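Local coordinates for protein short-chain dehydrogenase/reductase SDR (Paraburkholderia phymatum, PDB 5VA8) that binds NADP in a Rossmann fold and probably catalyses NADP(H)-dependent interconversion of a carbonyl and an alcohol, at residues A[36-41]-A[236-241]; A[82-87]-A[129-134]; A[173-178]-A[184-189]. All coordinates share one frame; numbering follows the deposited sequence. Where two conformers were deposited one is given.

Contact 1 (A[36-41]-A[236-241]); sequences AAEGVN and FGRACA
Where a Schellman motif closes helix 26-37 of the Rossmann fold, Ala37 and Glu38 meet Arg238, which reaches across from helix 233-243. The approach is made by the far end of the arginine: NH1 comes within 3.9 Å of Ala37 CB, at the guanidinium edge and near its plane. The short alanine side chain lets NH1 come close beside the helix end. Arg238 bends early, at chi2 (-64°), and then runs extended, a path that carries its charge from the flank of its own helix to the neighbouring helix end. Glu38 OE2 stays 4.2 Å from Arg238 NH1, too far for a salt bridge. Water 1 lies between them and donates to Glu38 OE2 at 2.7 Å; its leg to Arg238 NH1 is doubtful, being too short and resting on one of two modelled conformers. The charges probably attract, and NE has a weak, long ion pair with Asp234. Behind Glu38, Gly39 takes up the positive phi of the C-prime position, its N bonded to Ala36 O at 2.9 Å, and turns the chain into strand 41-46. Schellman endings with glycine at C-prime are common; this one closes the helix of the first beta-alpha-beta unit.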
loop_
_atom_site.group_PDB
_atom_site.type_symbol
_atom_site.label_atom_id
_atom_site.label_comp_id
_atom_site.label_asym_id
_atom_site.label_seq_id
_atom_site.Cartn_x
_atom_site.Cartn_y
_atom_site.Cartn_z
ATOM N N ALA A 36 -5.774 4.495 -31.833
ATOM C CA ALA A 36 -5.990 4.556 -33.279
ATOM C C ALA A 36 -4.983 3.694 -34.031
ATOM O O ALA A 36 -5.328 3.062 -35.039
ATOM C CB ALA A 36 -5.918 6.007 -33.759
ATOM N N ALA A 37 -3.727 3.659 -33.560
ATOM C CA ALA A 37 -2.700 2.849 -34.205
ATOM C C ALA A 37 -3.035 1.366 -34.172
ATOM O O ALA A 37 -2.545 0.607 -35.017
ATOM C CB ALA A 37 -1.342 3.081 -33.535
ATOM N N GLU A 38 -3.847 0.936 -33.213
ATOM C CA GLU A 38 -4.303 -0.444 -33.149
ATOM C C GLU A 38 -5.679 -0.620 -33.781
ATOM O O GLU A 38 -6.330 -1.650 -33.569
ATOM C CB GLU A 38 -4.302 -0.928 -31.697
ATOM C CG GLU A 38 -2.969 -0.714 -30.960
ATOM C CD GLU A 38 -1.758 -1.305 -31.681
ATOM O OE1 GLU A 38 -1.898 -2.314 -32.409
ATOM O OE2 GLU A 38 -0.651 -0.743 -31.526
ATOM N N GLY A 39 -6.127 0.360 -34.568
ATOM C CA GLY A 39 -7.348 0.235 -35.330
ATOM C C GLY A 39 -8.612 0.645 -34.616
ATOM O O GLY A 39 -9.701 0.391 -35.141
ATOM N N VAL A 40 -8.506 1.274 -33.451
ATOM C CA VAL A 40 -9.679 1.718 -32.700
ATOM C C VAL A 40 -10.211 3.011 -33.306
ATOM O O VAL A 40 -9.445 3.942 -33.578
ATOM C CB VAL A 40 -9.327 1.923 -31.217
ATOM C CG1 VAL A 40 -10.550 2.418 -30.444
ATOM C CG2 VAL A 40 -8.780 0.628 -30.612
ATOM N N ASN A 41 -11.528 3.078 -33.507
ATOM C CA ASN A 41 -12.162 4.339 -33.881
ATOM C C ASN A 41 -12.233 5.239 -32.655
ATOM O O ASN A 41 -12.776 4.837 -31.625
ATOM C CB ASN A 41 -13.554 4.078 -34.448
ATOM C CG ASN A 41 -13.519 3.252 -35.712
ATOM O OD1 ASN A 41 -12.769 3.548 -36.639
ATOM N ND2 ASN A 41 -14.321 2.191 -35.751
ATOM N N PHE A 236 3.169 6.573 -22.628
ATOM C CA PHE A 236 1.969 6.562 -21.796
ATOM C C PHE A 236 0.788 5.981 -22.568
ATOM O O PHE A 236 0.063 5.113 -22.065
ATOM C CB PHE A 236 1.651 7.982 -21.319
ATOM C CG PHE A 236 0.564 8.043 -20.283
ATOM C CD1 PHE A 236 0.847 7.802 -18.942
ATOM C CD2 PHE A 236 -0.747 8.322 -20.652
ATOM C CE1 PHE A 236 -0.161 7.857 -17.982
ATOM C CE2 PHE A 236 -1.758 8.373 -19.698
ATOM C CZ PHE A 236 -1.466 8.136 -18.365
ATOM N N GLY A 237 0.601 6.442 -23.809
ATOM C CA GLY A 237 -0.473 5.916 -24.637
ATOM C C GLY A 237 -0.335 4.431 -24.920
ATOM O O GLY A 237 -1.336 3.714 -24.995
ATOM N N ARG A 238 0.901 3.949 -25.099
ATOM C CA ARG A 238 1.089 2.523 -25.345
ATOM C C ARG A 238 0.653 1.694 -24.144
ATOM O O ARG A 238 0.051 0.627 -24.308
ATOM C CB ARG A 238 2.550 2.225 -25.692
ATOM C CG ARG A 238 3.098 3.001 -26.874
ATOM C CD ARG A 238 2.404 2.679 -28.186
ATOM N NE ARG A 238 3.113 3.311 -29.300
ATOM C CZ ARG A 238 2.671 3.359 -30.554
ATOM N NH1 ARG A 238 1.505 2.817 -30.877
ATOM N NH2 ARG A 238 3.399 3.958 -31.488
ATOM N N ALA A 239 0.952 2.158 -22.927
ATOM C CA ALA A 239 0.475 1.445 -21.743
ATOM C C ALA A 239 -1.047 1.459 -21.678
ATOM O O ALA A 239 -1.672 0.448 -21.343
ATOM C CB ALA A 239 1.064 2.055 -20.473
ATOM N N CYS A 240 -1.658 2.597 -22.009
ATOM C CA CYS A 240 -3.111 2.660 -22.084
ATOM C C CYS A 240 -3.653 1.642 -23.085
ATOM O O CYS A 240 -4.612 0.918 -22.797
ATOM C CB CYS A 240 -3.538 4.074 -22.469
ATOM S SG CYS A 240 -5.333 4.307 -22.556
ATOM N N ALA A 241 -3.038 1.566 -24.266
ATOM C CA ALA A 241 -3.514 0.632 -25.282
ATOM C C ALA A 241 -3.403 -0.806 -24.795
ATOM O O ALA A 241 -4.300 -1.619 -25.039
ATOM C CB ALA A 241 -2.744 0.824 -26.592
HETATM O O HOH W 1 -0.381 1.473 -29.985
#

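Contact 2 (A[82-87]-A[129-134]); sequences AALAAC and RATIDG
Leu84 of helix 77-86 spreads its two methyls over Ala130 and Thr131 of helix 110-138. CD1 presses on Ala130 CB at 3.5 Å, tighter than usual for two carbons, while CD2 meets Thr131 CG2 at 3.6 Å, the leucine and threonine side chains crossing at about a right angle. With CG beside the backbone N (chi1 -67°), the leucine fork points at the other helix and each branch has its own partner. The long leucine bridges the 8.2 Å between its CA and that of Ala130 to reach these short side chains. Alanine suits the spot because a bare methyl lets CD1 come close. Threonine divides its work: OG1 turns back to hydrogen-bond Leu127 O one turn earlier, and weakly Ile128 O, consistent with chi1 of 59°, and leaves CG2 as the apolar surface for Leu84. Just beyond, the helix is kinked, the amides of Asp133 and Gly134 lacking bonds to the preceding turn. Further out, Leu84 also rests on Leu19 of strand 17-20, Thr131 touches Pro90 in the loop before strand 92-95, and Ala83 packs on Leu19 and Val45, so helix 77-86 lies beside helix 110-138 against the parallel sheet.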
loop_
_atom_site.group_PDB
_atom_site.type_symbol
_atom_site.label_atom_id
_atom_site.label_comp_id
_atom_site.label_asym_id
_atom_site.label_seq_id
_atom_site.Cartn_x
_atom_site.Cartn_y
_atom_site.Cartn_z
ATOM N N ALA A 82 -22.582 15.920 -24.930
ATOM C CA ALA A 82 -22.133 16.131 -26.306
ATOM C C ALA A 82 -21.134 15.061 -26.721
ATOM O O ALA A 82 -21.137 14.609 -27.873
ATOM C CB ALA A 82 -21.507 17.517 -26.456
ATOM N N ALA A 83 -20.261 14.665 -25.800
ATOM C CA ALA A 83 -19.316 13.593 -26.087
ATOM C C ALA A 83 -20.052 12.281 -26.336
ATOM O O ALA A 83 -19.749 11.555 -27.288
ATOM C CB ALA A 83 -18.322 13.454 -24.933
ATOM N N LEU A 84 -21.043 11.975 -25.499
ATOM C CA LEU A 84 -21.789 10.732 -25.666
ATOM C C LEU A 84 -22.695 10.764 -26.892
ATOM O O LEU A 84 -22.958 9.713 -27.488
ATOM C CB LEU A 84 -22.593 10.437 -24.404
ATOM C CG LEU A 84 -21.658 10.122 -23.230
ATOM C CD1 LEU A 84 -22.408 10.186 -21.911
ATOM C CD2 LEU A 84 -21.005 8.766 -23.422
ATOM N N ALA A 85 -23.185 11.939 -27.297
ATOM C CA ALA A 85 -23.960 11.995 -28.532
ATOM C C ALA A 85 -23.116 11.562 -29.726
ATOM O O ALA A 85 -23.606 10.876 -30.634
ATOM C CB ALA A 85 -24.520 13.401 -28.749
ATOM N N ALA A 86 -21.843 11.948 -29.739
ATOM C CA ALA A 86 -20.954 11.569 -30.831
ATOM C C ALA A 86 -20.533 10.112 -30.721
ATOM O O ALA A 86 -20.378 9.430 -31.740
ATOM C CB ALA A 86 -19.723 12.470 -30.839
ATOM N N CYS A 87 -20.347 9.626 -29.494
ATOM C CA CYS A 87 -19.836 8.282 -29.229
ATOM C C CYS A 87 -20.725 7.634 -28.181
ATOM O O CYS A 87 -20.367 7.579 -26.999
ATOM C CB CYS A 87 -18.389 8.340 -28.742
ATOM S SG CYS A 87 -17.604 6.715 -28.558
ATOM N N ARG A 129 -20.734 5.947 -15.315
ATOM C CA ARG A 129 -22.148 5.631 -15.123
ATOM C C ARG A 129 -22.904 5.670 -16.446
ATOM O O ARG A 129 -23.803 4.847 -16.685
ATOM C CB ARG A 129 -22.772 6.594 -14.109
ATOM C CG ARG A 129 -24.178 6.192 -13.709
ATOM C CD ARG A 129 -24.718 7.023 -12.561
ATOM N NE ARG A 129 -24.905 8.428 -12.916
ATOM C CZ ARG A 129 -25.942 8.896 -13.608
ATOM N NH1 ARG A 129 -26.889 8.072 -14.044
ATOM N NH2 ARG A 129 -26.033 10.198 -13.865
ATOM N N ALA A 130 -22.532 6.593 -17.338
ATOM C CA ALA A 130 -23.250 6.737 -18.600
ATOM C C ALA A 130 -22.869 5.694 -19.648
ATOM O O ALA A 130 -23.612 5.530 -20.625
ATOM C CB ALA A 130 -23.009 8.131 -19.174
ATOM N N THR A 131 -21.744 4.983 -19.475
ATOM C CA THR A 131 -21.273 4.052 -20.492
ATOM C C THR A 131 -21.210 2.609 -20.023
ATOM O O THR A 131 -21.042 1.713 -20.862
ATOM C CB THR A 131 -19.883 4.468 -20.996
ATOM O OG1 THR A 131 -18.958 4.502 -19.898
ATOM C CG2 THR A 131 -19.959 5.854 -21.648
ATOM N N ILE A 132 -21.358 2.354 -18.723
ATOM C CA ILE A 132 -21.093 1.014 -18.194
ATOM C C ILE A 132 -22.176 0.024 -18.620
ATOM O O ILE A 132 -21.878 -1.151 -18.879
ATOM C CB ILE A 132 -20.928 1.083 -16.660
ATOM C CG1 ILE A 132 -20.463 -0.267 -16.090
ATOM C CG2 ILE A 132 -22.219 1.543 -15.981
ATOM C CD1 ILE A 132 -19.152 -0.774 -16.699
ATOM N N ASP A 133 -23.438 0.470 -18.709
ATOM C CA ASP A 133 -24.526 -0.443 -19.080
ATOM C C ASP A 133 -24.271 -1.086 -20.438
ATOM O O ASP A 133 -24.486 -2.296 -20.614
ATOM C CB ASP A 133 -25.874 0.293 -19.123
ATOM C CG ASP A 133 -26.414 0.677 -17.743
ATOM O OD1 ASP A 133 -25.829 0.305 -16.709
ATOM O OD2 ASP A 133 -27.460 1.360 -17.709
ATOM N N GLY A 134 -23.848 -0.285 -21.418
ATOM C CA GLY A 134 -23.591 -0.825 -22.742
ATOM C C GLY A 134 -22.412 -1.774 -22.765
ATOM O O GLY A 134 -22.449 -2.807 -23.436
#

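Contact 3 (A[173-178]-A[184-189])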
loop_
_atom_site.group_PDB
_atom_site.type_symbol
_atom_site.label_atom_id
_atom_site.label_comp_id
_atom_site.label_asym_id
_atom_site.label_seq_id
_atom_site.Cartn_x
_atom_site.Cartn_y
_atom_site.Cartn_z
ATOM N N ALA A 173 -12.002 1.569 -7.021
ATOM C CA ALA A 173 -11.688 0.247 -6.477
ATOM C C ALA A 173 -12.944 -0.601 -6.336
ATOM O O ALA A 173 -12.925 -1.807 -6.619
ATOM C CB ALA A 173 -10.987 0.384 -5.119
ATOM N N GLY A 174 -14.042 0.014 -5.893
ATOM C CA GLY A 174 -15.276 -0.732 -5.718
ATOM C C GLY A 174 -15.961 -1.070 -7.028
ATOM O O GLY A 174 -16.365 -2.216 -7.250
ATOM N N VAL A 175 -16.109 -0.086 -7.920
ATOM C CA VAL A 175 -16.845 -0.348 -9.152
ATOM C C VAL A 175 -16.077 -1.319 -10.051
ATOM O O VAL A 175 -16.682 -2.161 -10.724
ATOM C CB VAL A 175 -17.195 0.972 -9.874
ATOM C CG1 VAL A 175 -15.956 1.712 -10.327
ATOM C CG2 VAL A 175 -18.119 0.696 -11.063
ATOM N N ALA A 176 -14.741 -1.238 -10.067
ATOM C CA ALA A 176 -13.970 -2.202 -10.858
ATOM C C ALA A 176 -14.332 -3.630 -10.467
ATOM O O ALA A 176 -14.574 -4.490 -11.323
ATOM C CB ALA A 176 -12.467 -1.968 -10.677
ATOM N N ARG A 177 -14.402 -3.903 -9.174
ATOM C CA ARG A 177 -14.673 -5.284 -8.793
ATOM C C ARG A 177 -16.141 -5.646 -8.995
ATOM O O ARG A 177 -16.454 -6.810 -9.272
ATOM C CB ARG A 177 -14.198 -5.500 -7.360
ATOM C CG ARG A 177 -12.657 -5.527 -7.312
ATOM C CD ARG A 177 -12.108 -5.068 -5.992
ATOM N NE ARG A 177 -10.652 -5.187 -5.919
ATOM C CZ ARG A 177 -9.809 -4.173 -6.094
ATOM N NH1 ARG A 177 -10.272 -2.962 -6.381
ATOM N NH2 ARG A 177 -8.505 -4.364 -5.979
ATOM N N LYS A 178 -17.035 -4.658 -8.915
ATOM C CA LYS A 178 -18.467 -4.891 -9.102
ATOM C C LYS A 178 -18.785 -5.329 -10.528
ATOM O O LYS A 178 -19.622 -6.222 -10.741
ATOM C CB LYS A 178 -19.229 -3.607 -8.754
ATOM C CG LYS A 178 -20.732 -3.694 -8.946
ATOM C CD LYS A 178 -21.306 -4.738 -8.012
ATOM C CE LYS A 178 -22.308 -4.132 -7.050
ATOM N NZ LYS A 178 -22.824 -5.169 -6.117
ATOM N N VAL A 184 -15.696 -6.443 -18.214
ATOM C CA VAL A 184 -15.279 -5.046 -18.181
ATOM C C VAL A 184 -14.140 -4.921 -17.183
ATOM O O VAL A 184 -14.201 -5.495 -16.086
ATOM C CB VAL A 184 -16.451 -4.132 -17.782
ATOM C CG1 VAL A 184 -16.012 -2.671 -17.713
ATOM C CG2 VAL A 184 -17.601 -4.315 -18.756
ATOM N N THR A 185 -13.097 -4.184 -17.556
ATOM C CA THR A 185 -12.048 -3.840 -16.607
ATOM C C THR A 185 -11.987 -2.331 -16.455
ATOM O O THR A 185 -12.334 -1.582 -17.374
ATOM C CB THR A 185 -10.671 -4.349 -17.031
ATOM O OG1 THR A 185 -10.245 -3.629 -18.196
ATOM C CG2 THR A 185 -10.716 -5.852 -17.328
ATOM N N ILE A 186 -11.587 -1.895 -15.265
ATOM C CA ILE A 186 -11.466 -0.475 -14.949
ATOM C C ILE A 186 -10.158 -0.317 -14.192
ATOM O O ILE A 186 -9.991 -0.901 -13.116
ATOM C CB ILE A 186 -12.635 0.051 -14.101
ATOM C CG1 ILE A 186 -13.971 -0.220 -14.795
ATOM C CG2 ILE A 186 -12.445 1.554 -13.830
ATOM C CD1 ILE A 186 -15.199 0.235 -13.988
ATOM N N ASN A 187 -9.222 0.432 -14.768
ATOM C CA ASN A 187 -7.893 0.584 -14.199
ATOM C C ASN A 187 -7.502 2.048 -14.258
ATOM O O ASN A 187 -8.076 2.834 -15.013
ATOM C CB ASN A 187 -6.851 -0.257 -14.951
ATOM C CG ASN A 187 -7.104 -1.739 -14.800
ATOM O OD1 ASN A 187 -6.911 -2.300 -13.719
ATOM N ND2 ASN A 187 -7.522 -2.390 -15.885
ATOM N N ASN A 188 -6.511 2.404 -13.447
ATOM C CA ASN A 188 -6.011 3.770 -13.395
ATOM C C ASN A 188 -4.564 3.803 -13.857
ATOM O O ASN A 188 -3.769 2.931 -13.499
ATOM C CB ASN A 188 -6.134 4.340 -11.982
ATOM C CG ASN A 188 -7.525 4.138 -11.402
ATOM O OD1 ASN A 188 -8.523 4.430 -12.057
ATOM N ND2 ASN A 188 -7.597 3.601 -10.187
ATOM N N LEU A 189 -4.235 4.816 -14.658
ATOM C CA LEU A 189 -2.874 5.077 -15.107
ATOM C C LEU A 189 -2.382 6.326 -14.406
ATOM O O LEU A 189 -2.975 7.399 -14.573
ATOM C CB LEU A 189 -2.819 5.273 -16.621
ATOM C CG LEU A 189 -2.609 4.073 -17.538
ATOM C CD1 LEU A 189 -2.438 4.572 -18.964
ATOM C CD2 LEU A 189 -1.394 3.241 -17.094
HETATM O O HOH W 2 -13.705 -4.301 -13.703
#
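Ile186 sends its CD1 methyl against Val175, 4.0 Å from CG1, with CG2 of the valine only slightly farther off; the two side chains cross at about a right angle. This is part of the packing between helix 159-179 and strand 184-191, successive elements of a beta-alpha-beta unit that starts with strand 141-146. Val175 holds CG1 between its backbone N and carbonyl carbon (chi1 64°), so that both methyls border the isoleucine tip, although the residue was modelled in two conformers and this describes one. One residue on, Ala176 brings the helix close to the strand: its CB is 4.0 Å from Ile186 CB and 3.6 Å from Ile186 O. The CA atoms of Ala176 and Ile186 are 5.1 Å apart, a spacing that favours the smallest side chain with a methyl. The beta-branched Ile186 suits the strand and packs between helix and sheet, where Ile172 and Val179 also touch it.

Water 2 donates to Val184 O at 2.7 Å; its second leg, to Ala176 O, is doubtfully short. On the far side of the helix, Arg177 folds back along its own turn. NH1 donates to Ala173 O at 2.9 Å with an N-H...O angle of 158°, the acceptor lying in the guanidinium plane, while NH2 bonds Tyr263 O of the second subunit. Lys178 NZ forms a salt bridge with Asp156 of the third subunit. Apolar side chains reach other subunits too, Val175 packing on Phe105 of the third and Ala173 on Thr266 of the second. The chemistry implies that apolar packing holds helix to strand, while the polar ends of Arg177 and Lys178 bond to other subunits.

The three contacts lie in one Rossmann domain, on both faces of its parallel sheet: contact 1 on one face, contacts 2 and 3 on the other. Contacts 1 and 3 have centres 19 Å apart yet touch through strand 184-191, where Phe236 CZ lies 3.6 Å from Leu189 CB. Contacts 2 and 3, 17 Å apart between centres, meet at Ile132 CD1 and Val184 CG1, 3.8 Å apart. Contacts 1 and 2, also 19 Å apart between centres, do not touch, their nearest atoms being about 6 Å apart. The side chain of Leu84 is about 13 Å from the bound NADP. Phe236 also packs on Pro191, which lines the phosphanetriyltripropanoic acid pocket.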